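Local atomic coordinates of putative diacylglycerol kinase (PDB entry 4WRR), a protein that probably phosphorylates diacylglycerol at the expense of ATP to give phosphatidic acid, as a magnesium-binding bacterial lipid kinase. Residues Gly220-Phe225 with Cys282-Leu287; Lys124-Ala129 with Val215-Gly220. One frame throughout, in Å; residues are numbered along the deposited sequence.

Contact 1: Gly220-Phe225 with Cys282-Leu287; sequences GTLDIF and CQIELL. With MG (magnesium ion), chain E.
Leu-286 lays its CD2 methyl over one face of the flat peptide that joins Gly-220 to Thr-221, with CD2 3.4 Å from Thr-221 N; the still shorter approach to the glycine carbonyl carbon is doubtful. At the oxygens of another flat group, the Asp-223 carboxylate, polar partners gather: two metal-bound waters donate to OD1, the nearer at 2.7 Å, while OD2 meets Lys-256 and His-254. A methyl of Val-215 lies against a face of that carboxylate, so the polar atoms are engaged while the flat side meets carbon.

The apolar centre is Leu-222, which reaches from strand 222-228 between the two residues of strand 282-294 that face it. Its CD1 touches Ile-284 CG2 at 3.7 Å, the two side chains crossing near a right angle, and its CD2 meets Leu-286 CD1, also at 3.7 Å. With CG of Leu-286 anti to its own nitrogen (chi1 -171°), one branch goes to Leu-222 and the other to the peptide. Branched aliphatic residues suit such a place because separate methyls can meet separate neighbours. No hydrogen bond crosses: the strand axes lie 9.2 Å apart at 147°, and the strands belong to two different antiparallel sheets facing each other, as in a beta sandwich.

On the face of strand 282-294 turned from Leu-222, Gln-283 NE2 donates to Glu-285 OE1 at 2.9 Å, approaching from above the carboxylate plane; Ser-259 binds OE2.

Thr-221 gives its backbone oxygen to the magnesium ion at 2.2 Å, and Asp-223 binds through water as a second-shell ligand. Between these segments the sheets thus meet through aliphatic side chains, while Thr-221 O and Asp-223 OD1 serve the metal and its waters.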
ATOM      1  N   GLY A 220       2.637  22.014 -29.039  1.00 29.20           N
ATOM      2  CA  GLY A 220       3.603  22.780 -28.261  1.00 30.42           C
ATOM      3  C   GLY A 220       3.337  24.277 -28.184  1.00 31.32           C
ATOM      4  O   GLY A 220       4.159  24.980 -27.656  1.00 32.03           O
ATOM      5  N   THR A 221       2.204  24.765 -28.711  1.00 30.81           N
ATOM      6  CA  THR A 221       1.782  26.150 -28.534  1.00 31.77           C
ATOM      7  C   THR A 221       0.308  26.245 -28.178  1.00 30.20           C
ATOM      8  O   THR A 221      -0.461  25.311 -28.425  1.00 30.59           O
ATOM      9  CB  THR A 221       1.956  27.024 -29.811  1.00 36.66           C
ATOM     10  OG1 THR A 221       1.204  26.466 -30.919  1.00 40.37           O
ATOM     11  CG2 THR A 221       3.353  27.112 -30.202  1.00 41.70           C
ATOM     12  N   LEU A 222      -0.070  27.363 -27.583  1.00 29.57           N
ATOM     13  CA  LEU A 222      -1.439  27.652 -27.253  1.00 28.91           C
ATOM     14  C   LEU A 222      -2.001  28.647 -28.243  1.00 29.48           C
ATOM     15  O   LEU A 222      -1.251  29.303 -28.935  1.00 28.72           O
ATOM     16  CB  LEU A 222      -1.511  28.249 -25.870  1.00 30.64           C
ATOM     17  CG  LEU A 222      -1.284  27.244 -24.748  1.00 30.76           C
ATOM     18  CD1 LEU A 222      -1.054  28.001 -23.464  1.00 31.74           C
ATOM     19  CD2 LEU A 222      -2.481  26.307 -24.600  1.00 28.98           C
ATOM     20  N   ASP A 223      -3.322  28.730 -28.310  1.00 28.72           N
ATOM     21  CA  ASP A 223      -4.017  29.570 -29.275  1.00 29.23           C
ATOM     22  C   ASP A 223      -4.779  30.651 -28.553  1.00 29.19           C
ATOM     23  O   ASP A 223      -5.616  30.347 -27.719  1.00 30.44           O
ATOM     24  CB  ASP A 223      -4.991  28.738 -30.114  1.00 28.76           C
ATOM     25  CG  ASP A 223      -4.311  27.987 -31.224  1.00 30.18           C
ATOM     26  OD1 ASP A 223      -3.644  26.964 -30.942  1.00 29.55           O
ATOM     27  OD2 ASP A 223      -4.409  28.434 -32.405  1.00 32.03           O
ATOM     28  N   ILE A 224      -4.434  31.911 -28.828  1.00 29.64           N
ATOM     29  CA  ILE A 224      -5.125  33.059 -28.281  1.00 29.11           C
ATOM     30  C   ILE A 224      -6.196  33.496 -29.298  1.00 28.41           C
ATOM     31  O   ILE A 224      -5.896  33.628 -30.462  1.00 28.82           O
ATOM     32  CB  ILE A 224      -4.159  34.232 -28.064  1.00 31.93           C
ATOM     33  CG1 ILE A 224      -2.999  33.830 -27.127  1.00 32.88           C
ATOM     34  CG2 ILE A 224      -4.905  35.421 -27.479  1.00 32.45           C
ATOM     35  CD1 ILE A 224      -1.880  34.831 -27.094  1.00 34.13           C
ATOM     36  N   PHE A 225      -7.399  33.789 -28.829  1.00 27.35           N
ATOM     37  CA  PHE A 225      -8.513  34.120 -29.682  1.00 27.44           C
ATOM     38  C   PHE A 225      -9.309  35.213 -29.005  1.00 29.10           C
ATOM     39  O   PHE A 225      -9.841  35.007 -27.909  1.00 31.13           O
ATOM     40  CB  PHE A 225      -9.372  32.878 -29.878  1.00 27.22           C
ATOM     41  CG  PHE A 225     -10.544  33.059 -30.818  1.00 26.15           C
ATOM     42  CD1 PHE A 225     -10.420  32.774 -32.171  1.00 27.08           C
ATOM     43  CD2 PHE A 225     -11.775  33.450 -30.338  1.00 25.96           C
ATOM     44  CE1 PHE A 225     -11.502  32.921 -33.041  1.00 26.71           C
ATOM     45  CE2 PHE A 225     -12.869  33.565 -31.182  1.00 25.76           C
ATOM     46  CZ  PHE A 225     -12.728  33.323 -32.540  1.00 25.89           C
ATOM     47  N   CYS A 282      -3.430  36.952 -15.287  1.00 59.67           N
ATOM     48  CA  CYS A 282      -2.943  35.571 -15.477  1.00 56.61           C
ATOM     49  C   CYS A 282      -1.678  35.462 -16.321  1.00 53.27           C
ATOM     50  O   CYS A 282      -1.577  36.077 -17.387  1.00 53.71           O
ATOM     51  CB  CYS A 282      -4.017  34.695 -16.129  1.00 52.44           C
ATOM     52  SG  CYS A 282      -5.315  34.130 -15.000  1.00 57.64           S
ATOM     53  N   GLN A 283      -0.745  34.650 -15.839  1.00 51.40           N
ATOM     54  CA  GLN A 283       0.386  34.186 -16.624  1.00 51.35           C
ATOM     55  C   GLN A 283       0.060  32.766 -17.036  1.00 47.82           C
ATOM     56  O   GLN A 283      -0.311  31.939 -16.200  1.00 47.20           O
ATOM     57  CB  GLN A 283       1.688  34.201 -15.799  1.00 56.05           C
ATOM     58  CG  GLN A 283       2.908  33.622 -16.529  1.00 57.81           C
ATOM     59  CD  GLN A 283       3.405  34.465 -17.711  1.00 58.71           C
ATOM     60  OE1 GLN A 283       3.066  35.628 -17.858  1.00 60.37           O
ATOM     61  NE2 GLN A 283       4.242  33.864 -18.547  1.00 60.17           N
ATOM     62  N   ILE A 284       0.179  32.484 -18.329  1.00 46.61           N
ATOM     63  CA  ILE A 284      -0.207  31.184 -18.874  1.00 41.13           C
ATOM     64  C   ILE A 284       0.979  30.577 -19.583  1.00 39.58           C
ATOM     65  O   ILE A 284       1.592  31.224 -20.448  1.00 38.57           O
ATOM     66  CB  ILE A 284      -1.388  31.314 -19.838  1.00 40.79           C
ATOM     67  CG1 ILE A 284      -2.578  31.943 -19.103  1.00 42.47           C
ATOM     68  CG2 ILE A 284      -1.782  29.943 -20.386  1.00 37.62           C
ATOM     69  CD1 ILE A 284      -3.763  32.265 -19.996  1.00 42.69           C
ATOM     70  N   GLU A 285       1.251  29.325 -19.243  1.00 37.72           N
ATOM     71  CA  GLU A 285       2.389  28.599 -19.747  1.00 39.33           C
ATOM     72  C   GLU A 285       1.867  27.324 -20.342  1.00 35.24           C
ATOM     73  O   GLU A 285       0.754  26.919 -20.044  1.00 35.97           O
ATOM     74  CB  GLU A 285       3.318  28.239 -18.585  1.00 44.19           C
ATOM     75  CG  GLU A 285       4.023  29.418 -17.935  1.00 50.84           C
ATOM     76  CD  GLU A 285       4.983  30.165 -18.868  1.00 53.99           C
ATOM     77  OE1 GLU A 285       5.425  31.260 -18.462  1.00 62.07           O
ATOM     78  OE2 GLU A 285       5.325  29.670 -19.977  1.00 54.60           O
ATOM     79  N   LEU A 286       2.672  26.688 -21.183  1.00 33.70           N
ATOM     80  CA  LEU A 286       2.354  25.392 -21.735  1.00 31.82           C
ATOM     81  C   LEU A 286       3.373  24.331 -21.325  1.00 32.31           C
ATOM     82  O   LEU A 286       4.563  24.517 -21.488  1.00 33.53           O
ATOM     83  CB  LEU A 286       2.279  25.452 -23.266  1.00 30.33           C
ATOM     84  CG  LEU A 286       1.739  24.175 -23.872  1.00 28.82           C
ATOM     85  CD1 LEU A 286       0.251  24.001 -23.585  1.00 29.50           C
ATOM     86  CD2 LEU A 286       1.975  24.147 -25.349  1.00 29.28           C
ATOM     87  N   LEU A 287       2.885  23.199 -20.821  1.00 29.56           N
ATOM     88  CA  LEU A 287       3.753  22.079 -20.432  1.00 28.30           C
ATOM     89  C   LEU A 287       3.647  21.007 -21.510  1.00 28.50           C
ATOM     90  O   LEU A 287       2.638  20.293 -21.607  1.00 25.18           O
ATOM     91  CB  LEU A 287       3.327  21.544 -19.106  1.00 27.94           C
ATOM     92  CG  LEU A 287       3.264  22.580 -18.005  1.00 29.84           C
ATOM     93  CD1 LEU A 287       2.789  21.909 -16.720  1.00 29.55           C
ATOM     94  CD2 LEU A 287       4.636  23.238 -17.761  1.00 31.66           C
TER
HETATM   95 MG    MG E 401      -1.866  23.692 -29.092  1.00 22.46          MG
HETATM   96  O   HOH W   1      -2.559  24.497 -31.286  1.00 27.22           O
HETATM   97  O   HOH W   2      -3.350  25.249 -28.570  1.00 35.58           O
HETATM   98  O   HOH W   3      -0.968  22.585 -27.360  1.00 26.35           O

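Contact 2: Lys124-Ala129 with Val215-Gly220; sequences KPVDVA and VKCDDG. With MG (magnesium ion), chain E.
Asp-127 and Gly-220 meet at an oxygen that accepts two hydrogen bonds: Asp-127 OD2 takes the Gly-220 N-H at 2.8 Å, on its syn side, and also a hydrogen bond from a water bound to the magnesium ion. The loop 215-220 is a metal-binding loop of the NAD-kinase-like beta-sandwich domain, laid beside strand 123-131. The strand's acid stands in the second shell of the ion; its OD1 accepts a hydrogen bond from Gly-289 N, so both oxygens are held. Glycine suits position 220, where the backbone turns with a positive phi of 78° that other residues adopt less readily.

The loop's first-shell ligands are Lys-216 O, at 2.2 Å from the magnesium ion, and Asp-219 OD1, while Asp-219 OD2 takes a hydrogen bond from a second metal-bound water. A backbone bond of 2.9 Å from Asp-127 N to Cys-217 O ties strand to loop directly. Cys-217, small and weakly polar, sends SG toward Val-126 CG2 and the side chains of Phe-101 and Thr-104 on helix 100-104.

Nearer solvent, Lys-124 reaches across to Asp-218 with a chain extended beyond CG and crosses that side chain at about a right angle. Its length suits the reach: NZ forms a salt bridge with Asp-218 OD2 at 3.0 Å, coming from above the carboxylate plane, 53° out of it.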
ATOM      1  N   LYS A 124      -0.669   8.702 -26.670  1.00 26.26           N
ATOM      2  CA  LYS A 124       0.107   9.814 -27.176  1.00 28.54           C
ATOM      3  C   LYS A 124       0.309  10.893 -26.135  1.00 27.11           C
ATOM      4  O   LYS A 124      -0.481  11.010 -25.218  1.00 25.86           O
ATOM      5  CB  LYS A 124      -0.577  10.436 -28.395  1.00 30.15           C
ATOM      6  CG  LYS A 124      -1.847  11.233 -28.086  1.00 31.55           C
ATOM      7  CD  LYS A 124      -2.340  11.804 -29.419  1.00 33.01           C
ATOM      8  CE  LYS A 124      -3.187  13.043 -29.321  1.00 32.77           C
ATOM      9  NZ  LYS A 124      -3.185  13.740 -30.639  1.00 34.47           N
ATOM     10  N   PRO A 125       1.368  11.704 -26.303  1.00 27.82           N
ATOM     11  CA  PRO A 125       1.656  12.813 -25.426  1.00 26.70           C
ATOM     12  C   PRO A 125       0.664  13.898 -25.631  1.00 25.57           C
ATOM     13  O   PRO A 125       0.232  14.150 -26.749  1.00 26.43           O
ATOM     14  CB  PRO A 125       3.030  13.300 -25.886  1.00 28.94           C
ATOM     15  CG  PRO A 125       3.631  12.170 -26.589  1.00 30.25           C
ATOM     16  CD  PRO A 125       2.481  11.431 -27.215  1.00 29.26           C
ATOM     17  N   VAL A 126       0.327  14.581 -24.563  1.00 24.65           N
ATOM     18  CA  VAL A 126      -0.624  15.664 -24.637  1.00 24.42           C
ATOM     19  C   VAL A 126      -0.081  16.858 -23.877  1.00 24.32           C
ATOM     20  O   VAL A 126       0.393  16.692 -22.763  1.00 24.36           O
ATOM     21  CB  VAL A 126      -1.955  15.162 -24.087  1.00 24.09           C
ATOM     22  CG1 VAL A 126      -2.880  16.288 -23.705  1.00 24.79           C
ATOM     23  CG2 VAL A 126      -2.634  14.299 -25.157  1.00 24.42           C
ATOM     24  N   ASP A 127      -0.191  18.050 -24.452  1.00 23.84           N
ATOM     25  CA  ASP A 127       0.204  19.266 -23.762  1.00 24.41           C
ATOM     26  C   ASP A 127      -0.817  19.646 -22.704  1.00 24.38           C
ATOM     27  O   ASP A 127      -2.027  19.421 -22.885  1.00 24.77           O
ATOM     28  CB  ASP A 127       0.333  20.458 -24.722  1.00 25.63           C
ATOM     29  CG  ASP A 127       1.271  20.198 -25.903  1.00 26.38           C
ATOM     30  OD1 ASP A 127       2.194  19.338 -25.775  1.00 27.14           O
ATOM     31  OD2 ASP A 127       1.100  20.877 -26.935  1.00 26.27           O
ATOM     32  N   VAL A 128      -0.336  20.146 -21.567  1.00 24.57           N
ATOM     33  CA  VAL A 128      -1.198  20.610 -20.487  1.00 25.36           C
ATOM     34  C   VAL A 128      -0.868  22.079 -20.231  1.00 26.19           C
ATOM     35  O   VAL A 128       0.274  22.439 -20.115  1.00 26.73           O
ATOM     36  CB  VAL A 128      -0.975  19.802 -19.194  1.00 26.02           C
ATOM     37  CG1 VAL A 128      -1.754  20.390 -18.031  1.00 26.11           C
ATOM     38  CG2 VAL A 128      -1.364  18.360 -19.378  1.00 25.48           C
ATOM     39  N   ALA A 129      -1.879  22.936 -20.192  1.00 26.21           N
ATOM     40  CA  ALA A 129      -1.669  24.342 -19.976  1.00 27.61           C
ATOM     41  C   ALA A 129      -1.751  24.633 -18.501  1.00 28.77           C
ATOM     42  O   ALA A 129      -2.374  23.910 -17.733  1.00 28.03           O
ATOM     43  CB  ALA A 129      -2.710  25.159 -20.704  1.00 27.52           C
ATOM     44  N   VAL A 215      -6.714  24.414 -33.604  1.00 24.60           N
ATOM     45  CA  VAL A 215      -6.153  24.043 -32.318  1.00 23.47           C
ATOM     46  C   VAL A 215      -5.721  22.572 -32.297  1.00 23.95           C
ATOM     47  O   VAL A 215      -6.408  21.715 -32.842  1.00 24.51           O
ATOM     48  CB  VAL A 215      -7.119  24.341 -31.212  1.00 22.64           C
ATOM     49  CG1 VAL A 215      -6.533  23.895 -29.875  1.00 23.82           C
ATOM     50  CG2 VAL A 215      -7.426  25.812 -31.202  1.00 23.84           C
ATOM     51  N   LYS A 216      -4.532  22.298 -31.774  1.00 22.85           N
ATOM     52  CA  LYS A 216      -4.061  20.950 -31.571  1.00 24.33           C
ATOM     53  C   LYS A 216      -3.596  20.872 -30.135  1.00 24.41           C
ATOM     54  O   LYS A 216      -2.957  21.805 -29.645  1.00 22.89           O
ATOM     55  CB  LYS A 216      -2.900  20.615 -32.502  1.00 27.92           C
ATOM     56  CG  LYS A 216      -3.250  20.661 -33.981  1.00 30.04           C
ATOM     57  CD  LYS A 216      -4.153  19.480 -34.368  1.00 32.94           C
ATOM     58  CE  LYS A 216      -4.795  19.670 -35.745  1.00 35.72           C
ATOM     59  NZ  LYS A 216      -5.319  18.406 -36.345  1.00 37.66           N
ATOM     60  N   CYS A 217      -3.917  19.763 -29.456  1.00 23.11           N
ATOM     61  CA  CYS A 217      -3.554  19.600 -28.051  1.00 23.26           C
ATOM     62  C   CYS A 217      -2.075  19.169 -27.849  1.00 22.87           C
ATOM     63  O   CYS A 217      -1.662  18.992 -26.739  1.00 23.05           O
ATOM     64  CB  CYS A 217      -4.474  18.569 -27.362  1.00 22.78           C
ATOM     65  SG  CYS A 217      -4.192  16.874 -27.960  1.00 24.14           S
ATOM     66  N   ASP A 218      -1.317  18.951 -28.914  1.00 23.71           N
ATOM     67  CA  ASP A 218       0.059  18.418 -28.800  1.00 25.47           C
ATOM     68  C   ASP A 218       1.077  19.119 -29.728  1.00 26.97           C
ATOM     69  O   ASP A 218       2.093  18.530 -30.079  1.00 29.05           O
ATOM     70  CB  ASP A 218       0.036  16.919 -29.112  1.00 26.22           C
ATOM     71  CG  ASP A 218      -0.639  16.591 -30.442  1.00 28.09           C
ATOM     72  OD1 ASP A 218      -1.160  17.515 -31.131  1.00 25.85           O
ATOM     73  OD2 ASP A 218      -0.679  15.375 -30.778  1.00 31.65           O
ATOM     74  N   ASP A 219       0.784  20.332 -30.176  1.00 27.01           N
ATOM     75  CA  ASP A 219       1.694  21.032 -31.083  1.00 27.64           C
ATOM     76  C   ASP A 219       2.648  21.994 -30.370  1.00 29.02           C
ATOM     77  O   ASP A 219       3.371  22.712 -31.032  1.00 30.66           O
ATOM     78  CB  ASP A 219       0.940  21.749 -32.199  1.00 27.09           C
ATOM     79  CG  ASP A 219       0.117  22.911 -31.696  1.00 28.53           C
ATOM     80  OD1 ASP A 219      -0.035  23.074 -30.450  1.00 30.41           O
ATOM     81  OD2 ASP A 219      -0.447  23.627 -32.549  1.00 26.29           O
ATOM     82  N   GLY A 220       2.637  22.014 -29.039  1.00 29.20           N
ATOM     83  CA  GLY A 220       3.603  22.780 -28.261  1.00 30.42           C
ATOM     84  C   GLY A 220       3.337  24.277 -28.184  1.00 31.32           C
ATOM     85  O   GLY A 220       4.159  24.980 -27.656  1.00 32.03           O
TER
HETATM   86 MG    MG E 401      -1.866  23.692 -29.092  1.00 22.46          MG
HETATM   87  O   HOH W   4      -3.370  16.462 -32.259  1.00 26.65           O
HETATM   88  O   HOH W   3      -0.968  22.585 -27.360  1.00 26.35           O
HETATM   89  O   HOH W   1      -2.559  24.497 -31.286  1.00 27.22           O
HETATM   90  O   HOH W   2      -3.350  25.249 -28.570  1.00 35.58           O

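Contacts 1 and 2 have their centres 11 Å apart and share Gly-220, where the metal loop passes into strand 222-228. Strands 123-131 and 282-294 are neighbours in one antiparallel sheet, and Leu-287 N probably bonds to Val-128 O at 2.8 Å. Leu-286 CD1 also packs 3.7 Å from Asp-127 CB, so the apolar layer of contact 1 adjoins the acid of contact 2. Together the two contacts supply all three protein ligands of the magnesium ion, and three waters complete its six. Such an aspartate-water-magnesium network resembles that of the bacterial kinase DgkB, where the ion is thought to be structural; a similar role is probable here.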